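Local coordinates for protein phytochromobilin synthase (Solanum lycopersicum, PDB 6KME) that probably catalyses the ferredoxin-dependent reduction of biliverdin IX alpha to phytochromobilin, the chromophore of plant phytochromes, at residues L74-L87 with T259-N271. The protein carries 1 engineered substitution. Sequence-based numbering, arbitrary orientation.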
ATOM      1  N   LEU A  74       8.084  -2.708 -12.362  1.00 27.76           N
ATOM      2  CA  LEU A  74       7.896  -4.117 -12.680  1.00 31.23           C
ATOM      3  C   LEU A  74       6.447  -4.488 -12.407  1.00 28.45           C
ATOM      4  O   LEU A  74       5.819  -3.919 -11.518  1.00 23.37           O
ATOM      5  CB  LEU A  74       8.817  -5.000 -11.846  1.00 30.61           C
ATOM      6  CG  LEU A  74      10.322  -4.822 -11.975  1.00 34.85           C
ATOM      7  CD1 LEU A  74      10.976  -5.533 -10.809  1.00 32.70           C
ATOM      8  CD2 LEU A  74      10.808  -5.406 -13.303  1.00 32.21           C
ATOM      9  N   SER A  75       5.907  -5.439 -13.169  1.00 28.45           N
ATOM     10  CA  SER A  75       4.529  -5.829 -12.908  1.00 24.97           C
ATOM     11  C   SER A  75       4.308  -7.287 -13.303  1.00 22.95           C
ATOM     12  O   SER A  75       4.894  -7.792 -14.269  1.00 24.46           O
ATOM     13  CB  SER A  75       3.528  -4.902 -13.620  1.00 22.78           C
ATOM     14  OG  SER A  75       3.804  -4.767 -15.006  1.00 25.04           O
ATOM     15  N   PHE A  76       3.451  -7.954 -12.533  1.00 24.96           N
ATOM     16  CA  PHE A  76       3.192  -9.377 -12.703  1.00 27.53           C
ATOM     17  C   PHE A  76       1.749  -9.653 -12.315  1.00 30.55           C
ATOM     18  O   PHE A  76       1.075  -8.817 -11.702  1.00 25.27           O
ATOM     19  CB  PHE A  76       4.144 -10.226 -11.851  1.00 24.39           C
ATOM     20  CG  PHE A  76       5.593  -9.975 -12.133  1.00 29.75           C
ATOM     21  CD1 PHE A  76       6.240 -10.648 -13.158  1.00 32.24           C
ATOM     22  CD2 PHE A  76       6.307  -9.055 -11.379  1.00 33.82           C
ATOM     23  CE1 PHE A  76       7.577 -10.413 -13.416  1.00 40.90           C
ATOM     24  CE2 PHE A  76       7.641  -8.818 -11.641  1.00 33.10           C
ATOM     25  CZ  PHE A  76       8.272  -9.483 -12.654  1.00 33.92           C
ATOM     26  N   GLU A  77       1.277 -10.839 -12.679  1.00 34.18           N
ATOM     27  CA  GLU A  77       0.026 -11.356 -12.153  1.00 29.87           C
ATOM     28  C   GLU A  77       0.202 -12.837 -11.855  1.00 31.08           C
ATOM     29  O   GLU A  77       1.240 -13.436 -12.165  1.00 28.40           O
ATOM     30  CB  GLU A  77      -1.153 -11.105 -13.109  1.00 34.77           C
ATOM     31  CG  GLU A  77      -0.931 -11.481 -14.557  1.00 49.06           C
ATOM     32  CD  GLU A  77      -2.047 -10.958 -15.451  1.00 51.59           C
ATOM     33  OE1 GLU A  77      -2.042  -9.749 -15.789  1.00 43.56           O
ATOM     34  OE2 GLU A  77      -2.949 -11.751 -15.785  1.00 52.57           O
ATOM     35  N   ALA A  78      -0.818 -13.411 -11.213  1.00 25.26           N
ATOM     36  CA  ALA A  78      -0.835 -14.826 -10.848  1.00 29.84           C
ATOM     37  C   ALA A  78      -2.294 -15.249 -10.743  1.00 27.58           C
ATOM     38  O   ALA A  78      -3.204 -14.429 -10.909  1.00 26.26           O
ATOM     39  CB  ALA A  78      -0.061 -15.078  -9.546  1.00 29.20           C
ATOM     40  N   HIS A  79      -2.524 -16.534 -10.454  1.00 30.58           N
ATOM     41  CA  HIS A  79      -3.896 -17.037 -10.485  1.00 31.33           C
ATOM     42  C   HIS A  79      -4.811 -16.261  -9.541  1.00 27.67           C
ATOM     43  O   HIS A  79      -5.967 -15.980  -9.883  1.00 30.57           O
ATOM     44  CB  HIS A  79      -3.958 -18.522 -10.139  1.00 30.63           C
ATOM     45  CG  HIS A  79      -5.348 -19.070 -10.194  1.00 32.47           C
ATOM     46  ND1 HIS A  79      -5.992 -19.349 -11.383  1.00 34.49           N
ATOM     47  CD2 HIS A  79      -6.237 -19.351  -9.211  1.00 32.10           C
ATOM     48  CE1 HIS A  79      -7.209 -19.795 -11.130  1.00 33.01           C
ATOM     49  NE2 HIS A  79      -7.380 -19.815  -9.820  1.00 30.62           N
ATOM     50  N   LYS A  80      -4.331 -15.934  -8.343  1.00 23.30           N
ATOM     51  CA  LYS A  80      -5.140 -15.191  -7.378  1.00 24.34           C
ATOM     52  C   LYS A  80      -4.799 -13.708  -7.309  1.00 28.17           C
ATOM     53  O   LYS A  80      -5.499 -12.966  -6.611  1.00 25.72           O
ATOM     54  CB  LYS A  80      -4.997 -15.807  -5.975  1.00 24.99           C
ATOM     55  CG  LYS A  80      -5.396 -17.297  -5.925  1.00 24.71           C
ATOM     56  CD  LYS A  80      -5.168 -17.891  -4.538  1.00 22.30           C
ATOM     57  CE  LYS A  80      -5.463 -19.407  -4.517  1.00 23.32           C
ATOM     58  NZ  LYS A  80      -5.185 -19.924  -3.142  1.00 22.65           N
ATOM     59  N   ILE A  81      -3.759 -13.258  -8.011  1.00 26.23           N
ATOM     60  CA  ILE A  81      -3.247 -11.894  -7.899  1.00 25.45           C
ATOM     61  C   ILE A  81      -3.588 -11.158  -9.186  1.00 27.49           C
ATOM     62  O   ILE A  81      -3.080 -11.497 -10.263  1.00 25.86           O
ATOM     63  CB  ILE A  81      -1.738 -11.882  -7.635  1.00 25.44           C
ATOM     64  CG1 ILE A  81      -1.433 -12.698  -6.375  1.00 32.74           C
ATOM     65  CG2 ILE A  81      -1.209 -10.441  -7.493  1.00 27.19           C
ATOM     66  CD1 ILE A  81       0.031 -12.952  -6.163  1.00 29.76           C
ATOM     67  N   ARG A  82      -4.466 -10.157  -9.081  1.00 24.57           N
ATOM     68  CA  ARG A  82      -4.754  -9.302 -10.229  1.00 25.91           C
ATOM     69  C   ARG A  82      -3.509  -8.540 -10.683  1.00 28.61           C
ATOM     70  O   ARG A  82      -3.248  -8.416 -11.888  1.00 22.76           O
ATOM     71  CB  ARG A  82      -5.888  -8.328  -9.881  1.00 24.54           C
ATOM     72  CG  ARG A  82      -6.389  -7.487 -11.049  1.00 26.09           C
ATOM     73  CD  ARG A  82      -7.493  -6.539 -10.639  1.00 30.63           C
ATOM     74  NE  ARG A  82      -7.026  -5.502  -9.702  1.00 29.75           N
ATOM     75  CZ  ARG A  82      -6.346  -4.415 -10.049  1.00 30.50           C
ATOM     76  NH1 ARG A  82      -6.034  -4.206 -11.322  1.00 24.89           N
ATOM     77  NH2 ARG A  82      -5.978  -3.530  -9.120  1.00 26.92           N
ATOM     78  N   LEU A  83      -2.728  -8.024  -9.740  1.00 21.53           N
ATOM     79  CA  LEU A  83      -1.584  -7.184 -10.093  1.00 22.70           C
ATOM     80  C   LEU A  83      -0.594  -7.171  -8.944  1.00 21.48           C
ATOM     81  O   LEU A  83      -0.949  -6.805  -7.820  1.00 21.49           O
ATOM     82  CB  LEU A  83      -2.022  -5.752 -10.428  1.00 24.74           C
ATOM     83  CG  LEU A  83      -0.847  -4.816 -10.728  1.00 20.91           C
ATOM     84  CD1 LEU A  83       0.028  -5.356 -11.890  1.00 20.32           C
ATOM     85  CD2 LEU A  83      -1.342  -3.402 -11.023  1.00 23.58           C
ATOM     86  N   LEU A  84       0.636  -7.572  -9.223  1.00 21.24           N
ATOM     87  CA  LEU A  84       1.760  -7.376  -8.322  1.00 17.68           C
ATOM     88  C   LEU A  84       2.695  -6.402  -9.018  1.00 23.81           C
ATOM     89  O   LEU A  84       3.177  -6.694 -10.116  1.00 25.97           O
ATOM     90  CB  LEU A  84       2.476  -8.695  -8.033  1.00 21.25           C
ATOM     91  CG  LEU A  84       3.670  -8.690  -7.079  1.00 30.18           C
ATOM     92  CD1 LEU A  84       3.193  -8.374  -5.689  1.00 38.44           C
ATOM     93  CD2 LEU A  84       4.367 -10.066  -7.095  1.00 33.03           C
ATOM     94  N   ARG A  85       2.942  -5.242  -8.401  1.00 24.27           N
ATOM     95  CA  ARG A  85       3.701  -4.214  -9.102  1.00 21.84           C
ATOM     96  C   ARG A  85       4.615  -3.469  -8.135  1.00 22.98           C
ATOM     97  O   ARG A  85       4.307  -3.299  -6.948  1.00 20.43           O
ATOM     98  CB  ARG A  85       2.761  -3.253  -9.864  1.00 22.05           C
ATOM     99  CG  ARG A  85       2.365  -1.962  -9.138  1.00 25.00           C
ATOM    100  CD  ARG A  85       1.418  -2.219  -7.973  1.00 26.95           C
ATOM    101  NE  ARG A  85       0.928  -0.982  -7.334  1.00 28.56           N
ATOM    102  CZ  ARG A  85       1.595  -0.285  -6.414  1.00 18.53           C
ATOM    103  NH1 ARG A  85       2.804  -0.673  -6.042  1.00 20.10           N
ATOM    104  NH2 ARG A  85       1.052   0.804  -5.868  1.00 17.96           N
ATOM    105  N   SER A  86       5.768  -3.054  -8.658  1.00 21.34           N
ATOM    106  CA  SER A  86       6.740  -2.308  -7.877  1.00 20.93           C
ATOM    107  C   SER A  86       7.209  -1.083  -8.649  1.00 24.41           C
ATOM    108  O   SER A  86       7.365  -1.115  -9.878  1.00 23.38           O
ATOM    109  CB  SER A  86       7.952  -3.169  -7.506  1.00 24.68           C
ATOM    110  OG  SER A  86       8.676  -3.538  -8.661  1.00 26.56           O
ATOM    111  N   LEU A  87       7.413  -0.002  -7.911  1.00 20.71           N
ATOM    112  CA  LEU A  87       8.113   1.181  -8.391  1.00 22.56           C
ATOM    113  C   LEU A  87       9.297   1.373  -7.463  1.00 24.34           C
ATOM    114  O   LEU A  87       9.131   1.366  -6.239  1.00 25.22           O
ATOM    115  CB  LEU A  87       7.208   2.415  -8.391  1.00 21.77           C
ATOM    116  CG  LEU A  87       7.906   3.777  -8.565  1.00 27.19           C
ATOM    117  CD1 LEU A  87       8.540   3.914  -9.958  1.00 27.16           C
ATOM    118  CD2 LEU A  87       6.943   4.925  -8.303  1.00 29.62           C
ATOM    119  N   THR A 259      -2.524   6.514 -12.030  1.00 23.52           N
ATOM    120  CA  THR A 259      -3.831   5.929 -12.291  1.00 24.51           C
ATOM    121  C   THR A 259      -3.778   4.672 -13.154  1.00 24.56           C
ATOM    122  O   THR A 259      -4.686   3.835 -13.065  1.00 28.75           O
ATOM    123  CB  THR A 259      -4.737   6.947 -12.974  1.00 29.87           C
ATOM    124  OG1 THR A 259      -4.114   7.383 -14.191  1.00 30.60           O
ATOM    125  CG2 THR A 259      -4.974   8.142 -12.056  1.00 24.75           C
ATOM    126  N   LYS A 260      -2.765   4.530 -14.012  1.00 25.38           N
ATOM    127  CA  LYS A 260      -2.701   3.385 -14.914  1.00 25.26           C
ATOM    128  C   LYS A 260      -1.696   2.326 -14.489  1.00 22.63           C
ATOM    129  O   LYS A 260      -1.762   1.191 -14.992  1.00 25.70           O
ATOM    130  CB  LYS A 260      -2.371   3.849 -16.338  1.00 29.49           C
ATOM    131  CG  LYS A 260      -3.418   4.789 -16.920  1.00 40.89           C
ATOM    132  CD  LYS A 260      -3.319   4.846 -18.432  1.00 58.92           C
ATOM    133  CE  LYS A 260      -4.119   6.003 -19.006  1.00 71.84           C
ATOM    134  NZ  LYS A 260      -3.450   7.318 -18.773  1.00 72.21           N
ATOM    135  N   PHE A 261      -0.778   2.645 -13.572  1.00 21.83           N
ATOM    136  CA  PHE A 261       0.190   1.653 -13.102  1.00 22.65           C
ATOM    137  C   PHE A 261       0.054   1.418 -11.602  1.00 25.36           C
ATOM    138  O   PHE A 261      -0.354   0.321 -11.199  1.00 21.57           O
ATOM    139  CB  PHE A 261       1.620   2.051 -13.487  1.00 25.29           C
ATOM    140  CG  PHE A 261       2.659   1.073 -13.018  1.00 29.22           C
ATOM    141  CD1 PHE A 261       2.877  -0.112 -13.719  1.00 26.73           C
ATOM    142  CD2 PHE A 261       3.380   1.308 -11.845  1.00 27.25           C
ATOM    143  CE1 PHE A 261       3.815  -1.029 -13.286  1.00 25.90           C
ATOM    144  CE2 PHE A 261       4.324   0.400 -11.405  1.00 25.79           C
ATOM    145  CZ  PHE A 261       4.543  -0.778 -12.124  1.00 28.75           C
ATOM    146  N   LEU A 262       0.369   2.406 -10.757  1.00 19.50           N
ATOM    147  CA  LEU A 262       0.400   2.153  -9.318  1.00 17.94           C
ATOM    148  C   LEU A 262      -0.962   1.730  -8.808  1.00 20.30           C
ATOM    149  O   LEU A 262      -1.066   0.824  -7.976  1.00 19.89           O
ATOM    150  CB  LEU A 262       0.874   3.404  -8.563  1.00 18.90           C
ATOM    151  CG  LEU A 262       2.331   3.807  -8.830  1.00 21.98           C
ATOM    152  CD1 LEU A 262       2.620   5.146  -8.183  1.00 18.69           C
ATOM    153  CD2 LEU A 262       3.298   2.731  -8.296  1.00 21.91           C
ATOM    154  N   PHE A 263      -2.022   2.386  -9.273  1.00 21.26           N
ATOM    155  CA  PHE A 263      -3.367   2.052  -8.833  1.00 17.65           C
ATOM    156  C   PHE A 263      -4.218   1.663 -10.022  1.00 19.89           C
ATOM    157  O   PHE A 263      -5.410   1.954 -10.091  1.00 20.25           O
ATOM    158  CB  PHE A 263      -3.935   3.194  -7.993  1.00 15.40           C
ATOM    159  CG  PHE A 263      -3.025   3.512  -6.849  1.00 19.73           C
ATOM    160  CD1 PHE A 263      -2.822   2.569  -5.851  1.00 17.98           C
ATOM    161  CD2 PHE A 263      -2.253   4.653  -6.853  1.00 17.44           C
ATOM    162  CE1 PHE A 263      -1.921   2.805  -4.827  1.00 20.41           C
ATOM    163  CE2 PHE A 263      -1.353   4.905  -5.833  1.00 25.38           C
ATOM    164  CZ  PHE A 263      -1.185   3.979  -4.821  1.00 24.12           C
ATOM    165  N   ASN A 264      -3.572   0.977 -10.971  1.00 19.58           N
ATOM    166  CA  ASN A 264      -4.261   0.330 -12.079  1.00 23.78           C
ATOM    167  C   ASN A 264      -5.498  -0.392 -11.565  1.00 23.38           C
ATOM    168  O   ASN A 264      -5.445  -1.100 -10.554  1.00 25.85           O
ATOM    169  CB  ASN A 264      -3.308  -0.652 -12.770  1.00 21.49           C
ATOM    170  CG  ASN A 264      -3.980  -1.442 -13.870  1.00 23.50           C
ATOM    171  OD1 ASN A 264      -4.599  -2.467 -13.612  1.00 28.15           O
ATOM    172  ND2 ASN A 264      -3.847  -0.979 -15.107  1.00 24.47           N
ATOM    173  N   GLY A 265      -6.618  -0.174 -12.242  1.00 23.54           N
ATOM    174  CA  GLY A 265      -7.910  -0.649 -11.804  1.00 24.74           C
ATOM    175  C   GLY A 265      -8.847   0.461 -11.370  1.00 24.88           C
ATOM    176  O   GLY A 265     -10.068   0.243 -11.322  1.00 23.07           O
ATOM    177  N   VAL A 266      -8.318   1.644 -11.044  1.00 25.29           N
ATOM    178  CA  VAL A 266      -9.208   2.757 -10.732  1.00 23.65           C
ATOM    179  C   VAL A 266     -10.097   3.076 -11.934  1.00 27.11           C
ATOM    180  O   VAL A 266     -11.256   3.476 -11.769  1.00 32.72           O
ATOM    181  CB  VAL A 266      -8.390   3.980 -10.251  1.00 26.11           C
ATOM    182  CG1 VAL A 266      -7.481   4.459 -11.348  1.00 22.21           C
ATOM    183  CG2 VAL A 266      -9.309   5.081  -9.799  1.00 34.04           C
ATOM    184  N   ASN A 267      -9.602   2.849 -13.161  1.00 24.52           N
ATOM    185  CA  ASN A 267     -10.442   3.065 -14.335  1.00 30.97           C
ATOM    186  C   ASN A 267     -11.361   1.878 -14.617  1.00 35.60           C
ATOM    187  O   ASN A 267     -12.504   2.073 -15.040  1.00 40.12           O
ATOM    188  CB  ASN A 267      -9.586   3.348 -15.571  1.00 37.32           C
ATOM    189  CG  ASN A 267      -8.931   4.716 -15.530  1.00 37.91           C
ATOM    190  OD1 ASN A 267      -9.406   5.630 -14.855  1.00 38.24           O
ATOM    191  ND2 ASN A 267      -7.827   4.865 -16.262  1.00 40.32           N
ATOM    192  N   GLU A 268     -10.900   0.649 -14.387  1.00 34.96           N
ATOM    193  CA  GLU A 268     -11.609  -0.520 -14.904  1.00 41.20           C
ATOM    194  C   GLU A 268     -12.546  -1.192 -13.906  1.00 37.10           C
ATOM    195  O   GLU A 268     -13.525  -1.813 -14.329  1.00 41.59           O
ATOM    196  CB  GLU A 268     -10.612  -1.570 -15.415  1.00 37.42           C
ATOM    197  N   LEU A 269     -12.287  -1.105 -12.605  1.00 29.69           N
ATOM    198  CA  LEU A 269     -13.037  -1.902 -11.641  1.00 36.77           C
ATOM    199  C   LEU A 269     -14.327  -1.241 -11.172  1.00 39.50           C
ATOM    200  O   LEU A 269     -15.075  -1.861 -10.409  1.00 35.89           O
ATOM    201  CB  LEU A 269     -12.158  -2.223 -10.426  1.00 33.69           C
ATOM    202  CG  LEU A 269     -10.952  -3.134 -10.673  1.00 35.68           C
ATOM    203  CD1 LEU A 269     -10.249  -3.444  -9.364  1.00 36.41           C
ATOM    204  CD2 LEU A 269     -11.382  -4.401 -11.349  1.00 35.53           C
ATOM    205  N   GLY A 270     -14.606  -0.013 -11.593  1.00 34.12           N
ATOM    206  CA  GLY A 270     -15.789   0.689 -11.117  1.00 32.54           C
ATOM    207  C   GLY A 270     -15.914   2.033 -11.802  1.00 30.54           C
ATOM    208  O   GLY A 270     -14.971   2.527 -12.427  1.00 30.77           O
ATOM    209  N   ASN A 271     -17.103   2.623 -11.660  1.00 28.20           N
ATOM    210  CA  ASN A 271     -17.431   3.907 -12.267  1.00 32.92           C
ATOM    211  C   ASN A 271     -17.514   5.058 -11.269  1.00 33.42           C
ATOM    212  O   ASN A 271     -17.505   6.218 -11.692  1.00 31.73           O
ATOM    213  CB  ASN A 271     -18.769   3.821 -13.019  1.00 32.28           C
ATOM    214  CG  ASN A 271     -18.702   2.911 -14.223  1.00 51.40           C
ATOM    215  OD1 ASN A 271     -17.684   2.860 -14.921  1.00 57.66           O
ATOM    216  ND2 ASN A 271     -19.787   2.178 -14.474  1.00 51.06           N
TER
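Phe261 points the edge of its ring at the backbone of strands 74-77 and 83-87, its CG anti to the backbone N (chi1 179°), which carries CZ out to two strand carbonyls. CZ lies 3.4 Å from Leu74 O, Ser86 O sits at the ring edge in plane, and CG of Arg85 makes an off-centre CH-pi contact, 4.2 Å from the ring centroid. At Leu262, near the helix end, Arg85 grips the carbonyl oxygen side-on: NE reaches Leu262 O at 2.8 Å in the carbonyl plane, on a lone pair, and NH2 bonds to the same oxygen at 3.0 Å. CD2 of Leu262 lies over one guanidinium face, toward its rim, and also touches Leu87 CB. NH1 of Arg85 is salt-bridged to Asp99, which should restrict the head's rotation. Replacing Arg85 with an alanine would be likely to leave Leu262 O without two donors and the Asp99 carboxylate without its cation. Asn264 meets Arg82 end-on, guanidinium and amide planes 14° apart: NH1 donates to Asn264 OD1 (3.2 Å), NH2 to Asn264 O (2.9 Å) and also to Gln228 of helix 218-238. The same amide donates through ND2 to Lys260 O (3.0 Å), which should hold OD1 toward Arg82. Finally, Leu269 CD1 lies over one face of the Arg82 guanidinium, toward the rim, 3.8 Å from Arg82 NE. Together these contacts pack the end of helix 251-262 and its following type II turn onto the central antiparallel sheet, as in the alpha/beta/alpha sandwich of ferredoxin-dependent bilin reductases.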